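Local coordinates for protein polysaccharide deacetylase (Bacillus anthracis, PDB 2J13) that probably removes acetyl groups from peptidoglycan or a related cell-wall polysaccharide, as a zinc-binding family 4 carbohydrate esterase, at residues D39-Q42 and F47-G50; Y150-R155 and G205-L210; R161-T166 and N173-L178. All coordinates share one frame; numbering follows the deposited sequence. Where two conformers were deposited one is given.

Interaction 1. Residues D39-Q42 and F47-G50; sequences DLLQ and FYLG
Leu41, on the last turn of helix 35-43, meets Tyr48 just beyond strand 46-47 through a single methyl group, a compact example of how a helix is seated on the chain that follows it. The apolar contact comes first. Leu41 CD2 lies 4.0 Å from Tyr48 CD1, approaching the ring obliquely, and the two side chains cross at about a right angle. The rotation of Tyr48 about its first torsion (chi1 77°) sets the ring beside this methyl, and Leu49 CG sits 3.6 Å above one face of the Tyr48 ring, nearer its edge than its middle.

The second kind of contact is side chain against backbone. The same methyl, Leu41 CD2, rests 4.1 Å from the carbonyl carbon of Phe47, whereas the Phe47 side chain leaves its backbone in the direction away from the helix. Leu41 CA and Phe47 CA are 6.0 Å apart, yet no hydrogen bond joins the two segments.

Polar links lie around the contact. Phe47 pairs through its backbone with Asn173 and Phe175, on and just after the neighbouring strand 172-174, while Asn44 ND2 closes onto Leu40 O at the helix end. Trp20 and Phe175 also touch both Leu41 and Tyr48, enlarging the apolar cluster. Dispersion sets no direction, so Leu41 is positioned by shape; the Phe47 backbone probably owes its orientation to its pairing with 172-174.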
loop_
_atom_site.group_PDB
_atom_site.type_symbol
_atom_site.label_atom_id
_atom_site.label_comp_id
_atom_site.label_asym_id
_atom_site.label_seq_id
_atom_site.Cartn_x
_atom_site.Cartn_y
_atom_site.Cartn_z
ATOM N N ASP A 39 17.603 -1.720 7.990
ATOM C CA ASP A 39 17.779 -3.068 8.527
ATOM C C ASP A 39 16.540 -3.566 9.294
ATOM O O ASP A 39 16.287 -4.765 9.297
ATOM C CB ASP A 39 19.046 -3.242 9.361
ATOM C CG ASP A 39 19.629 -4.666 9.248
ATOM O OD1 ASP A 39 19.105 -5.491 8.446
ATOM O OD2 ASP A 39 20.609 -4.974 9.967
ATOM N N LEU A 40 15.784 -2.679 9.939
ATOM C CA LEU A 40 14.507 -3.124 10.562
ATOM C C LEU A 40 13.612 -3.747 9.494
ATOM O O LEU A 40 13.029 -4.824 9.704
ATOM C CB LEU A 40 13.767 -1.989 11.280
ATOM C CG LEU A 40 14.151 -1.622 12.719
ATOM C CD1 LEU A 40 13.547 -0.311 13.162
ATOM C CD2 LEU A 40 13.751 -2.745 13.703
ATOM N N LEU A 41 13.504 -3.088 8.334
ATOM C CA LEU A 41 12.658 -3.613 7.252
ATOM C C LEU A 41 13.224 -4.892 6.650
ATOM O O LEU A 41 12.522 -5.872 6.439
ATOM C CB LEU A 41 12.468 -2.552 6.147
ATOM C CG LEU A 41 11.377 -1.507 6.316
ATOM C CD1 LEU A 41 11.550 -0.648 7.546
ATOM C CD2 LEU A 41 11.319 -0.625 5.046
ATOM N N GLN A 42 14.513 -4.870 6.348
ATOM C CA GLN A 42 15.193 -6.019 5.788
ATOM C C GLN A 42 14.985 -7.326 6.592
ATOM O O GLN A 42 14.657 -8.363 6.018
ATOM C CB GLN A 42 16.689 -5.679 5.680
ATOM C CG GLN A 42 17.569 -6.766 5.114
ATOM C CD GLN A 42 19.056 -6.416 5.231
ATOM O OE1 GLN A 42 19.428 -5.267 5.530
ATOM N NE2 GLN A 42 19.915 -7.414 5.003
ATOM N N PHE A 47 9.579 -3.689 2.857
ATOM C CA PHE A 47 10.272 -3.010 1.755
ATOM C C PHE A 47 9.649 -1.664 1.503
ATOM O O PHE A 47 8.505 -1.413 1.891
ATOM C CB PHE A 47 10.359 -3.886 0.498
ATOM C CG PHE A 47 9.051 -4.364 -0.044
ATOM C CD1 PHE A 47 8.305 -3.577 -0.902
ATOM C CD2 PHE A 47 8.587 -5.640 0.245
ATOM C CE1 PHE A 47 7.109 -4.043 -1.419
ATOM C CE2 PHE A 47 7.382 -6.094 -0.272
ATOM C CZ PHE A 47 6.643 -5.303 -1.104
ATOM N N TYR A 48 10.420 -0.777 0.874
ATOM C CA TYR A 48 9.950 0.546 0.507
ATOM C C TYR A 48 10.354 0.931 -0.915
ATOM O O TYR A 48 9.893 1.959 -1.403
ATOM C CB TYR A 48 10.387 1.621 1.494
ATOM C CG TYR A 48 11.840 2.045 1.362
ATOM C CD1 TYR A 48 12.848 1.230 1.845
ATOM C CD2 TYR A 48 12.181 3.233 0.760
ATOM C CE1 TYR A 48 14.204 1.607 1.758
ATOM C CE2 TYR A 48 13.535 3.618 0.653
ATOM C CZ TYR A 48 14.513 2.803 1.145
ATOM O OH TYR A 48 15.845 3.200 1.043
ATOM N N LEU A 49 11.143 0.077 -1.558
ATOM C CA LEU A 49 11.649 0.275 -2.919
ATOM C C LEU A 49 11.713 -1.068 -3.608
ATOM O O LEU A 49 11.854 -2.125 -2.943
ATOM C CB LEU A 49 13.083 0.796 -2.900
ATOM C CG LEU A 49 13.457 2.236 -2.716
ATOM C CD1 LEU A 49 14.980 2.251 -2.590
ATOM C CD2 LEU A 49 12.965 3.088 -3.871
ATOM N N GLY A 50 11.626 -1.048 -4.930
ATOM C CA GLY A 50 11.906 -2.224 -5.742
ATOM C C GLY A 50 13.356 -2.181 -6.217
ATOM O O GLY A 50 14.177 -1.473 -5.668
#

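Interaction 2. Residues Y150-R155 and G205-L210; sequences YVRPPR and GSILLL. With CAC (cacodylate ion), chain H.
Arg152 reaches across to Ile207 and Leu209, illustrating how aliphatic methyls can pack against a buried guanidinium whose N-H groups are bonded elsewhere. Before it, Tyr150 and Val151 form a short strand, and Val151 pairs through its backbone with Tyr172 and Val174. At Arg152 the side chain turns toward strand 207-210: CG is anti to the backbone N (chi1 -177°) and the chain bends at chi3 (-77°). NH2 has Ile207 CG2 at 3.9 Å, near the guanidinium plane and at its edge, while NH1 lies 3.7 Å from Leu209 CD1, which approaches obliquely. NH1 forms a salt bridge with Asp62 and a hydrogen bond with Thr60; NE and NH2 donate to the carbonyls of Val174 and Phe175.

Arg152 thus ties strands 150-151 and 172-174 to 56-63 and 207-210, consistent with the irregular beta/alpha barrel of family 4 esterases. Arg152-Pro153-Pro154, the Leu209 strand and Asp62 in its Thr-Phe-Asp run probably correspond to conserved family motifs. The Leu209 side chain is about 5 Å from a zinc ion and about 4 Å from an acetate, probably from the liquor, though such ions often mark pockets. Arg152 O is hydrogen-bonded to His113, a zinc ligand. Past the prolines, Arg155 N donates to O2 of a cacodylate ion, probably also from the liquor, at 2.8 Å and 155°.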
loop_
_atom_site.group_PDB
_atom_site.type_symbol
_atom_site.label_atom_id
_atom_site.label_comp_id
_atom_site.label_asym_id
_atom_site.label_seq_id
_atom_site.Cartn_x
_atom_site.Cartn_y
_atom_site.Cartn_z
ATOM N N TYR A 150 -0.065 -8.092 1.355
ATOM C CA TYR A 150 0.569 -6.776 1.565
ATOM C C TYR A 150 -0.162 -5.984 2.644
ATOM O O TYR A 150 -1.350 -5.736 2.533
ATOM C CB TYR A 150 0.621 -5.995 0.250
ATOM C CG TYR A 150 1.243 -6.801 -0.855
ATOM C CD1 TYR A 150 2.578 -7.184 -0.800
ATOM C CD2 TYR A 150 0.494 -7.217 -1.942
ATOM C CE1 TYR A 150 3.140 -7.964 -1.813
ATOM C CE2 TYR A 150 1.039 -7.979 -2.927
ATOM C CZ TYR A 150 2.357 -8.361 -2.860
ATOM O OH TYR A 150 2.897 -9.143 -3.877
ATOM N N VAL A 151 0.594 -5.535 3.645
ATOM C CA VAL A 151 0.078 -4.690 4.707
ATOM C C VAL A 151 0.826 -3.368 4.675
ATOM O O VAL A 151 2.032 -3.372 4.587
ATOM C CB VAL A 151 0.236 -5.378 6.086
ATOM C CG1 VAL A 151 0.052 -4.377 7.207
ATOM C CG2 VAL A 151 -0.759 -6.539 6.171
ATOM N N ARG A 152 0.113 -2.258 4.772
ATOM C CA ARG A 152 0.740 -0.948 5.044
ATOM C C ARG A 152 0.188 -0.420 6.381
ATOM O O ARG A 152 -1.025 -0.244 6.549
ATOM C CB ARG A 152 0.442 0.039 3.932
ATOM C CG ARG A 152 1.121 1.391 4.116
ATOM C CD ARG A 152 1.029 2.229 2.912
ATOM N NE ARG A 152 1.968 1.819 1.889
ATOM C CZ ARG A 152 1.861 2.199 0.622
ATOM N NH1 ARG A 152 0.791 2.869 0.223
ATOM N NH2 ARG A 152 2.765 1.818 -0.235
ATOM N N PRO A 153 1.066 -0.183 7.362
ATOM C CA PRO A 153 0.584 0.273 8.650
ATOM C C PRO A 153 -0.052 1.656 8.636
ATOM O O PRO A 153 0.441 2.564 7.927
ATOM C CB PRO A 153 1.876 0.310 9.521
ATOM C CG PRO A 153 2.856 -0.360 8.826
ATOM C CD PRO A 153 2.525 -0.372 7.367
ATOM N N PRO A 154 -1.142 1.843 9.397
ATOM C CA PRO A 154 -1.723 3.169 9.553
ATOM C C PRO A 154 -0.687 4.216 9.906
ATOM O O PRO A 154 0.138 4.001 10.805
ATOM C CB PRO A 154 -2.719 2.957 10.671
ATOM C CG PRO A 154 -3.158 1.594 10.445
ATOM C CD PRO A 154 -1.948 0.849 10.141
ATOM N N ARG A 155 -0.716 5.313 9.176
ATOM C CA ARG A 155 0.222 6.441 9.351
ATOM C C ARG A 155 1.707 6.115 9.196
ATOM O O ARG A 155 2.580 6.970 9.487
ATOM C CB ARG A 155 -0.083 7.138 10.684
ATOM C CG ARG A 155 -1.475 7.615 10.848
ATOM C CD ARG A 155 -1.771 8.235 12.256
ATOM N NE ARG A 155 -3.222 8.317 12.367
ATOM C CZ ARG A 155 -4.048 7.313 12.699
ATOM N NH1 ARG A 155 -3.604 6.099 13.108
ATOM N NH2 ARG A 155 -5.360 7.536 12.649
ATOM N N GLY A 205 12.791 1.935 -9.181
ATOM C CA GLY A 205 12.323 1.200 -8.009
ATOM C C GLY A 205 11.353 1.939 -7.106
ATOM O O GLY A 205 10.905 1.365 -6.106
ATOM N N SER A 206 11.030 3.193 -7.423
ATOM C CA SER A 206 10.149 3.968 -6.567
ATOM C C SER A 206 8.800 3.253 -6.316
ATOM O O SER A 206 8.166 2.730 -7.235
ATOM C CB SER A 206 9.889 5.377 -7.129
ATOM O OG SER A 206 11.053 6.220 -7.130
ATOM N N ILE A 207 8.380 3.285 -5.052
ATOM C CA ILE A 207 7.016 2.943 -4.650
ATOM C C ILE A 207 6.308 4.268 -4.303
ATOM O O ILE A 207 6.686 4.960 -3.346
ATOM C CB ILE A 207 6.935 1.945 -3.453
ATOM C CG1 ILE A 207 7.656 0.653 -3.786
ATOM C CG2 ILE A 207 5.417 1.759 -3.059
ATOM C CD1 ILE A 207 7.669 -0.406 -2.668
ATOM N N LEU A 208 5.321 4.643 -5.114
ATOM C CA LEU A 208 4.626 5.904 -4.972
ATOM C C LEU A 208 3.386 5.717 -4.145
ATOM O O LEU A 208 2.652 4.736 -4.325
ATOM C CB LEU A 208 4.217 6.474 -6.335
ATOM C CG LEU A 208 5.315 6.510 -7.384
ATOM C CD1 LEU A 208 4.775 7.175 -8.643
ATOM C CD2 LEU A 208 6.517 7.244 -6.813
ATOM N N LEU A 209 3.148 6.665 -3.250
ATOM C CA LEU A 209 1.890 6.713 -2.527
ATOM C C LEU A 209 1.179 7.989 -3.009
ATOM O O LEU A 209 1.620 9.113 -2.713
ATOM C CB LEU A 209 2.153 6.718 -1.021
ATOM C CG LEU A 209 0.978 7.060 -0.134
ATOM C CD1 LEU A 209 -0.324 6.312 -0.533
ATOM C CD2 LEU A 209 1.318 6.790 1.358
ATOM N N LEU A 210 0.171 7.828 -3.854
ATOM C CA LEU A 210 -0.560 8.946 -4.422
ATOM C C LEU A 210 -1.949 9.020 -3.780
ATOM O O LEU A 210 -2.259 8.234 -2.880
ATOM C CB LEU A 210 -0.642 8.849 -5.947
ATOM C CG LEU A 210 0.726 8.915 -6.678
ATOM C CD1 LEU A 210 0.534 9.046 -8.234
ATOM C CD2 LEU A 210 1.613 10.026 -6.222
HETATM AS AS CAC H . -1.377 6.966 5.609
HETATM O O1 CAC H . -2.099 6.674 4.097
HETATM O O2 CAC H . -2.145 5.997 6.807
HETATM C C1 CAC H . 0.488 6.419 5.484
HETATM C C2 CAC H . -1.504 8.851 6.155
#

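Interaction 3. Residues R161-T166 and N173-L178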
loop_
_atom_site.group_PDB
_atom_site.type_symbol
_atom_site.label_atom_id
_atom_site.label_comp_id
_atom_site.label_asym_id
_atom_site.label_seq_id
_atom_site.Cartn_x
_atom_site.Cartn_y
_atom_site.Cartn_z
ATOM N N ARG A 161 8.595 -4.764 16.941
ATOM C CA ARG A 161 7.558 -5.733 17.306
ATOM C C ARG A 161 6.459 -5.830 16.251
ATOM O O ARG A 161 6.115 -6.931 15.822
ATOM C CB ARG A 161 6.941 -5.390 18.646
ATOM C CG ARG A 161 6.044 -6.517 19.159
ATOM C CD ARG A 161 5.110 -6.064 20.194
ATOM N NE ARG A 161 4.552 -7.227 20.870
ATOM C CZ ARG A 161 5.212 -7.912 21.791
ATOM N NH1 ARG A 161 6.439 -7.534 22.151
ATOM N NH2 ARG A 161 4.650 -8.982 22.339
ATOM N N THR A 162 5.944 -4.690 15.821
ATOM C CA THR A 162 4.783 -4.697 14.893
ATOM C C THR A 162 5.185 -5.238 13.514
ATOM O O THR A 162 4.408 -5.945 12.865
ATOM C CB THR A 162 4.086 -3.325 14.785
ATOM O OG1 THR A 162 4.944 -2.364 14.153
ATOM C CG2 THR A 162 3.638 -2.794 16.129
ATOM N N LEU A 163 6.386 -4.887 13.040
ATOM C CA LEU A 163 6.936 -5.457 11.823
ATOM C C LEU A 163 7.051 -6.957 11.920
ATOM O O LEU A 163 6.598 -7.693 11.049
ATOM C CB LEU A 163 8.313 -4.835 11.516
ATOM C CG LEU A 163 8.330 -3.365 11.204
ATOM C CD1 LEU A 163 9.790 -2.850 11.092
ATOM C CD2 LEU A 163 7.527 -3.044 9.903
ATOM N N ALA A 164 7.623 -7.446 13.015
ATOM C CA ALA A 164 7.826 -8.872 13.174
ATOM C C ALA A 164 6.493 -9.650 13.315
ATOM O O ALA A 164 6.354 -10.709 12.756
ATOM C CB ALA A 164 8.770 -9.150 14.361
ATOM N N LEU A 165 5.533 -9.093 14.040
ATOM C CA LEU A 165 4.211 -9.731 14.209
ATOM C C LEU A 165 3.467 -9.791 12.883
ATOM O O LEU A 165 2.829 -10.801 12.551
ATOM C CB LEU A 165 3.375 -8.978 15.238
ATOM C CG LEU A 165 3.861 -8.964 16.695
ATOM C CD1 LEU A 165 2.953 -8.086 17.522
ATOM C CD2 LEU A 165 3.955 -10.368 17.266
ATOM N N THR A 166 3.576 -8.725 12.108
ATOM C CA THR A 166 2.945 -8.680 10.777
ATOM C C THR A 166 3.537 -9.744 9.840
ATOM O O THR A 166 2.797 -10.463 9.189
ATOM C CB THR A 166 3.073 -7.245 10.204
ATOM O OG1 THR A 166 2.416 -6.329 11.119
ATOM C CG2 THR A 166 2.458 -7.141 8.759
ATOM N N ASN A 173 5.382 -6.026 4.977
ATOM C CA ASN A 173 5.197 -4.684 5.465
ATOM C C ASN A 173 5.637 -3.749 4.316
ATOM O O ASN A 173 6.836 -3.654 4.019
ATOM C CB ASN A 173 6.140 -4.454 6.633
ATOM C CG ASN A 173 5.741 -5.240 7.901
ATOM O OD1 ASN A 173 4.778 -4.871 8.577
ATOM N ND2 ASN A 173 6.502 -6.306 8.230
ATOM N N VAL A 174 4.687 -3.034 3.739
ATOM C CA VAL A 174 4.933 -2.261 2.520
ATOM C C VAL A 174 4.842 -0.781 2.830
ATOM O O VAL A 174 3.764 -0.259 3.132
ATOM C CB VAL A 174 3.949 -2.615 1.410
ATOM C CG1 VAL A 174 4.326 -1.844 0.145
ATOM C CG2 VAL A 174 3.918 -4.118 1.147
ATOM N N PHE A 175 5.994 -0.099 2.765
ATOM C CA PHE A 175 6.054 1.336 2.979
ATOM C C PHE A 175 6.084 2.037 1.630
ATOM O O PHE A 175 5.446 1.547 0.722
ATOM C CB PHE A 175 7.224 1.654 3.911
ATOM C CG PHE A 175 6.997 1.146 5.296
ATOM C CD1 PHE A 175 6.252 1.874 6.192
ATOM C CD2 PHE A 175 7.477 -0.066 5.669
ATOM C CE1 PHE A 175 6.018 1.390 7.474
ATOM C CE2 PHE A 175 7.259 -0.549 6.963
ATOM C CZ PHE A 175 6.529 0.187 7.836
ATOM N N TRP A 176 6.811 3.133 1.477
ATOM C CA TRP A 176 6.825 3.879 0.191
ATOM C C TRP A 176 8.107 4.664 0.102
ATOM O O TRP A 176 8.777 4.871 1.111
ATOM C CB TRP A 176 5.627 4.827 0.065
ATOM C CG TRP A 176 5.522 5.860 1.115
ATOM C CD1 TRP A 176 6.007 7.126 1.098
ATOM C CD2 TRP A 176 4.891 5.696 2.397
ATOM N NE1 TRP A 176 5.709 7.777 2.270
ATOM C CE2 TRP A 176 5.029 6.914 3.092
ATOM C CE3 TRP A 176 4.230 4.636 3.022
ATOM C CZ2 TRP A 176 4.530 7.097 4.381
ATOM C CZ3 TRP A 176 3.743 4.827 4.286
ATOM C CH2 TRP A 176 3.893 6.036 4.958
ATOM N N SER A 177 8.421 5.133 -1.091
ATOM C CA SER A 177 9.594 5.999 -1.255
ATOM C C SER A 177 9.303 7.430 -1.659
ATOM O O SER A 177 10.148 8.337 -1.423
ATOM C CB SER A 177 10.600 5.344 -2.189
ATOM O OG SER A 177 10.124 5.314 -3.511
ATOM N N LEU A 178 8.102 7.669 -2.162
ATOM C CA LEU A 178 7.656 8.969 -2.565
ATOM C C LEU A 178 6.184 9.080 -2.275
ATOM O O LEU A 178 5.429 8.232 -2.718
ATOM C CB LEU A 178 7.875 9.065 -4.078
ATOM C CG LEU A 178 8.384 10.366 -4.660
ATOM C CD1 LEU A 178 9.687 10.795 -3.958
ATOM C CD2 LEU A 178 8.555 10.116 -6.156
HETATM O O HOH W 1 2.993 -3.602 10.213
#
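Asn173 drives its amide into the side of helix 160-168, between Leu163 and Thr166, and shows how one buried polar side chain can bind a helix to a neighbouring strand. The tight part is the amide itself. Its ND2 donates to the carbonyl oxygen Leu163 O at 3.1 Å and 158°, with the acceptor close to the amide plane; the donor, however, meets the carbonyl at a C=O...N angle of 113° and is tilted from its plane. ND2 also has a weak bond to Asn44 O. Leu163 CD2 presses against Asn173 CG at 3.5 Å, and Thr166 CG2 comes to 3.3 Å from Asn173 OD1. Asn173 CG, anti to the carbonyl carbon (chi1 -71°), points into this notch.

Leu163 CD2 also meets the edge of the Phe175 ring, 3.9 Å from CE2 and near the ring plane, an apolar contact at ordinary van der Waals distance.

The looser side is bridged by water. A single water donates to Asn173 OD1 at 2.7 Å and to Thr166 OG1 at 2.9 Å, where the two side-chain oxygens do not meet directly. Thr166 OG1 in turn donates to Thr162 O, which also receives Thr166 N from the opposite face of its plane; this probably fixes the hydroxyl's rotation, and it can accept from the water.

Strands 150-151 and 172-174 are parallel neighbours in one sheet, with helix 160-168 between them in sequence: a beta-alpha-beta crossover within the NodB homology region.

How the interactions relate
From the N terminus, interaction 1 closes first, a short turn that brings the chain after strand 46-47 back beside helix 35-43. It ends before the other two begin. Interaction 2 opens at 150-155 and closes only at 205-210, and interaction 3, the tight helix-to-strand loop between 161-166 and 173-178, lies wholly within that span. None of them cross. Their segments are neighbours, joined by probable backbone hydrogen bonds: strand 46-47 to 172-174, Val151 O to Val174 N, Leu178 O to Leu209 N, and Gly50 N to Gly205 O. The short parallel sheet of 46-47, 172-174 and 150-151 is thereby linked to the larger sheet containing 207-210.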